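Local coordinates for 4-aminobutyrate transaminase (Acinetobacter baumannii, PDB 6WOP), which catalyses the transamination of 4-aminobutyrate with 2-oxoglutarate as a pyridoxal phosphate-dependent class-III aminotransferase, at residues Leu380-Gly385 with Arg392-Leu397; Glu241-Phe246 with Gly354-Val359. All blocks are in the same frame, centred on the assembly; numbering follows the deposited sequence.

Interaction 1 (Leu380-Gly385 with Arg392-Leu397)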
# COMPACT_ATOMS: atom_id res chain seq x y z
N LEU A 380 40.84 7.30 -11.34
CA LEU A 380 39.52 6.70 -11.22
C LEU A 380 38.53 7.78 -10.83
O LEU A 380 38.61 8.28 -9.70
CB LEU A 380 39.55 5.59 -10.15
CG LEU A 380 38.20 4.94 -9.75
CD1 LEU A 380 37.52 4.32 -10.96
CD2 LEU A 380 38.40 3.86 -8.70
N LEU A 381 37.55 8.06 -11.71
CA LEU A 381 36.55 9.10 -11.54
C LEU A 381 35.15 8.53 -11.56
O LEU A 381 34.86 7.64 -12.36
CB LEU A 381 36.62 10.15 -12.70
CG LEU A 381 37.88 11.04 -12.77
CD1 LEU A 381 37.86 12.02 -14.00
CD2 LEU A 381 37.97 11.78 -11.44
N LEU A 382 34.26 9.07 -10.70
CA LEU A 382 32.84 8.71 -10.71
C LEU A 382 31.95 9.80 -11.32
O LEU A 382 32.20 11.00 -11.12
CB LEU A 382 32.34 8.45 -9.30
CG LEU A 382 33.12 7.42 -8.46
CD1 LEU A 382 32.57 7.51 -7.05
CD2 LEU A 382 32.96 6.02 -9.05
N THR A 383 30.86 9.37 -11.96
CA THR A 383 29.81 10.29 -12.40
C THR A 383 28.54 10.16 -11.55
O THR A 383 28.42 9.29 -10.68
CB THR A 383 29.45 10.09 -13.88
OG1 THR A 383 28.98 8.74 -14.08
CG2 THR A 383 30.67 10.41 -14.79
N CYS A 384 27.60 11.06 -11.76
CA CYS A 384 26.41 11.11 -10.94
C CYS A 384 25.39 11.90 -11.73
O CYS A 384 25.61 12.18 -12.92
CB CYS A 384 26.65 11.80 -9.60
SG CYS A 384 27.72 13.29 -9.65
N GLY A 385 24.25 12.10 -11.08
CA GLY A 385 23.31 13.09 -11.58
C GLY A 385 22.21 12.44 -12.37
O GLY A 385 22.38 11.38 -12.98
N ARG A 392 31.71 13.68 -9.81
CA ARG A 392 31.78 14.01 -8.39
C ARG A 392 33.11 13.53 -7.87
O ARG A 392 33.66 12.56 -8.40
CB ARG A 392 30.63 13.35 -7.60
CG ARG A 392 30.63 11.82 -7.80
CD ARG A 392 29.56 11.20 -6.90
NE ARG A 392 29.09 9.92 -7.42
CZ ARG A 392 28.34 9.06 -6.73
NH1 ARG A 392 28.01 9.33 -5.48
NH2 ARG A 392 27.94 7.93 -7.29
N PHE A 393 33.65 14.22 -6.87
CA PHE A 393 35.01 13.92 -6.38
C PHE A 393 34.94 13.44 -4.94
O PHE A 393 34.47 14.17 -4.05
CB PHE A 393 35.89 15.16 -6.51
CG PHE A 393 36.03 15.61 -7.92
CD1 PHE A 393 37.01 15.04 -8.73
CD2 PHE A 393 35.14 16.53 -8.46
CE1 PHE A 393 37.13 15.39 -10.08
CE2 PHE A 393 35.23 16.88 -9.81
CZ PHE A 393 36.24 16.30 -10.61
N LEU A 394 35.41 12.21 -4.71
CA LEU A 394 35.36 11.53 -3.42
C LEU A 394 36.70 10.92 -3.02
O LEU A 394 36.74 9.83 -2.37
CB LEU A 394 34.30 10.43 -3.48
CG LEU A 394 32.92 11.07 -3.52
CD1 LEU A 394 31.83 9.97 -3.93
CD2 LEU A 394 32.62 11.68 -2.17
N TYR A 395 37.81 11.59 -3.41
CA TYR A 395 39.16 11.14 -3.05
C TYR A 395 39.26 11.01 -1.54
O TYR A 395 38.63 11.79 -0.83
CB TYR A 395 40.16 12.19 -3.52
CG TYR A 395 39.69 13.63 -3.20
CD1 TYR A 395 39.96 14.23 -1.97
CD2 TYR A 395 39.00 14.37 -4.14
CE1 TYR A 395 39.52 15.57 -1.70
CE2 TYR A 395 38.56 15.66 -3.90
CZ TYR A 395 38.84 16.26 -2.70
OH TYR A 395 38.39 17.53 -2.51
N PRO A 396 40.08 10.08 -1.02
CA PRO A 396 40.36 10.07 0.42
C PRO A 396 40.86 11.41 0.89
O PRO A 396 41.64 12.05 0.18
CB PRO A 396 41.46 8.98 0.55
CG PRO A 396 41.04 7.95 -0.52
CD PRO A 396 40.60 8.88 -1.70
N LEU A 397 40.42 11.84 2.10
CA LEU A 397 40.88 13.11 2.67
C LEU A 397 42.35 13.02 3.10
O LEU A 397 42.99 14.07 3.36
CB LEU A 397 40.05 13.46 3.89
CG LEU A 397 38.54 13.60 3.61
CD1 LEU A 397 37.78 14.06 4.89
CD2 LEU A 397 38.34 14.63 2.48
O HOH W 1 35.47 10.96 -9.08

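Interaction 2 (Glu241-Phe246 with Gly354-Val359)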
# COMPACT_ATOMS: atom_id res chain seq x y z
N GLU A 241 23.03 11.63 6.31
CA GLU A 241 24.45 11.89 6.11
C GLU A 241 25.23 10.61 5.80
O GLU A 241 26.43 10.52 6.10
CB GLU A 241 25.01 12.57 7.35
CG GLU A 241 24.37 13.93 7.57
CD GLU A 241 25.36 15.01 7.72
OE1 GLU A 241 26.46 14.97 7.10
OE2 GLU A 241 25.01 15.96 8.48
N VAL A 242 24.59 9.62 5.18
CA VAL A 242 25.33 8.41 4.81
C VAL A 242 26.52 8.76 3.92
O VAL A 242 27.64 8.27 4.14
CB VAL A 242 24.38 7.41 4.14
CG1 VAL A 242 25.20 6.39 3.41
CG2 VAL A 242 23.50 6.79 5.19
N GLN A 243 26.33 9.67 2.95
CA GLN A 243 27.43 10.09 2.05
C GLN A 243 28.17 11.35 2.50
O GLN A 243 29.38 11.47 2.28
CB GLN A 243 26.90 10.28 0.61
CG GLN A 243 28.02 10.31 -0.45
CD GLN A 243 27.59 9.95 -1.87
OE1 GLN A 243 28.20 10.44 -2.84
NE2 GLN A 243 26.56 9.10 -2.01
N SER A 244 27.51 12.30 3.16
CA SER A 244 28.07 13.61 3.56
C SER A 244 28.89 13.58 4.84
O SER A 244 29.50 14.60 5.18
CB SER A 244 26.93 14.61 3.75
OG SER A 244 25.99 14.08 4.66
N GLY A 245 28.77 12.51 5.65
CA GLY A 245 29.29 12.47 7.01
C GLY A 245 30.77 12.18 7.08
O GLY A 245 31.45 11.96 6.06
N PHE A 246 31.29 12.23 8.31
CA PHE A 246 32.69 11.90 8.63
C PHE A 246 33.68 12.67 7.76
O PHE A 246 34.55 12.11 7.08
CB PHE A 246 32.86 10.38 8.57
CG PHE A 246 32.08 9.79 9.64
CD1 PHE A 246 32.60 9.80 10.90
CD2 PHE A 246 30.75 9.49 9.45
CE1 PHE A 246 31.88 9.42 11.98
CE2 PHE A 246 29.98 9.12 10.53
CZ PHE A 246 30.57 9.05 11.79
N GLY A 354 33.20 21.85 1.32
CA GLY A 354 34.35 21.09 1.81
C GLY A 354 34.96 20.32 0.65
O GLY A 354 35.29 20.88 -0.40
N SER A 355 35.10 19.01 0.84
CA SER A 355 35.57 18.19 -0.28
C SER A 355 34.47 17.27 -0.77
O SER A 355 34.75 16.29 -1.45
CB SER A 355 36.83 17.39 0.10
OG SER A 355 38.02 18.20 -0.07
N MET A 356 33.22 17.72 -0.61
CA MET A 356 32.10 17.20 -1.40
C MET A 356 31.97 18.17 -2.58
O MET A 356 31.25 19.18 -2.49
CB MET A 356 30.83 17.11 -0.57
CG MET A 356 30.14 15.81 -0.75
SD MET A 356 28.83 15.57 0.39
CE MET A 356 27.95 14.34 -0.53
N VAL A 357 32.71 17.88 -3.66
CA VAL A 357 32.86 18.75 -4.83
C VAL A 357 32.44 17.99 -6.08
O VAL A 357 32.78 16.81 -6.25
CB VAL A 357 34.31 19.25 -5.02
CG1 VAL A 357 34.42 20.24 -6.25
CG2 VAL A 357 34.82 19.90 -3.77
N ALA A 358 31.77 18.70 -7.00
CA ALA A 358 31.35 18.12 -8.27
C ALA A 358 31.43 19.17 -9.37
O ALA A 358 31.23 20.36 -9.11
CB ALA A 358 29.92 17.60 -8.20
N VAL A 359 31.62 18.71 -10.61
CA VAL A 359 31.55 19.57 -11.79
C VAL A 359 30.47 19.02 -12.73
O VAL A 359 30.40 17.81 -12.96
CB VAL A 359 32.90 19.68 -12.51
CG1 VAL A 359 33.34 18.34 -13.11
CG2 VAL A 359 32.84 20.79 -13.56

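Interaction 1 (Leu380-Gly385 with Arg392-Leu397)
In this hairpin of strands 379-384 and 390-393, C384 SG rests on the aliphatic root of R392, 3.6 Å from R392 CB. The torsion places CG of R392 between its own backbone N and carbonyl carbon (chi1 56°), and the chain then runs extended to NE alongside C384 CB. One backbone bond secures the tight end, R392 N to L382 O at 3.0 Å and 156°. T383 O lies at the guanidinium edge, near its plane, where R392 NE reaches it in a weak bond of 3.4 Å, while L382 CD1 sits over one face of the group. The pairing opens toward the other end. There a water takes the hydrogen of L382 N (2.8 Å) and donates to R392 O, replacing a direct strand-to-strand bond. Further on the contact is apolar, a methyl against a ring carbon (L381 CD2 to F393 CE1, 3.9 Å) and methyl against methyl (L382 CD1 to L394 CD1, 4.0 Å). T383 turns its side chain away and is partly exposed. A salt bridge from R392 NH2 to E212 supplies the stronger polar partner, so the hairpin's contacts probably orient a buried arginine whose charge is balanced from outside the hairpin.

Interaction 2 (Glu241-Phe246 with Gly354-Val359)
S244 and M356 mark the closest backbone approach, their CA atoms 7.3 Å apart, and no hydrogen bond joins the turn 242-244, helical in its backbone angles, to the beginning of strand 356-361. The gap is spanned by one side chain. M356 points toward the turn and runs extended beyond CG, from a chi1 of -134° that is not a staggered value; its thioether lies against the turn, SD and CE both beside S244 CA. M356 SD lies 3.8 Å from S244 CA and 4.0 Å from S244 CB. The terminal methyl goes on to Q243, where M356 CE comes within 4.0 Å of Q243 CG, and these two side chains cross at about a right angle. Contact with Q243 therefore uses its methylene part; its amide extends further, NE2 bonding to E212 OE2, and F215 packs against both Q243 and M356. The serine hydroxyl is engaged inside its own segment: S244 OG donates to E241 OE1 at 2.6 Å, approaching from above the carboxylate plane, 40° out of it. E241 OE1 and OE2 also accept hydrogen bonds from the backbone N of A254 and of M255 respectively, and a weak bond of 3.1 Å from G245 N to E241 O closes the turn. This small, buried contact joins the start of a strand of one mixed sheet to the loop after strand 236-240 of the other in a fold-type I aminotransferase. That strand ends in D240; in this family the aspartate there typically meets the cofactor's pyridine nitrogen, consistent with a position beside the active site.

Both segments of interaction 2 precede those of interaction 1 in the sequence, and the centres of the two contacts lie 10 Å apart. Strands 390-393 and 356-361 are neighbours in one mixed sheet, which also holds 379-384; a backbone bond from F393 N to V357 O (2.8 Å) couples them directly. A second link, probably a hydrogen bond, joins Y395 OH to S355 OG at 2.6 Å. The turn 241-246 belongs instead to the loop after strand 236-240 of the other seven-stranded sheet. E212 binds both R392 and Q243, so one carboxylate connects the two contacts, an arrangement consistent with the glutamate-arginine pair known from related 4-aminobutyrate aminotransferases.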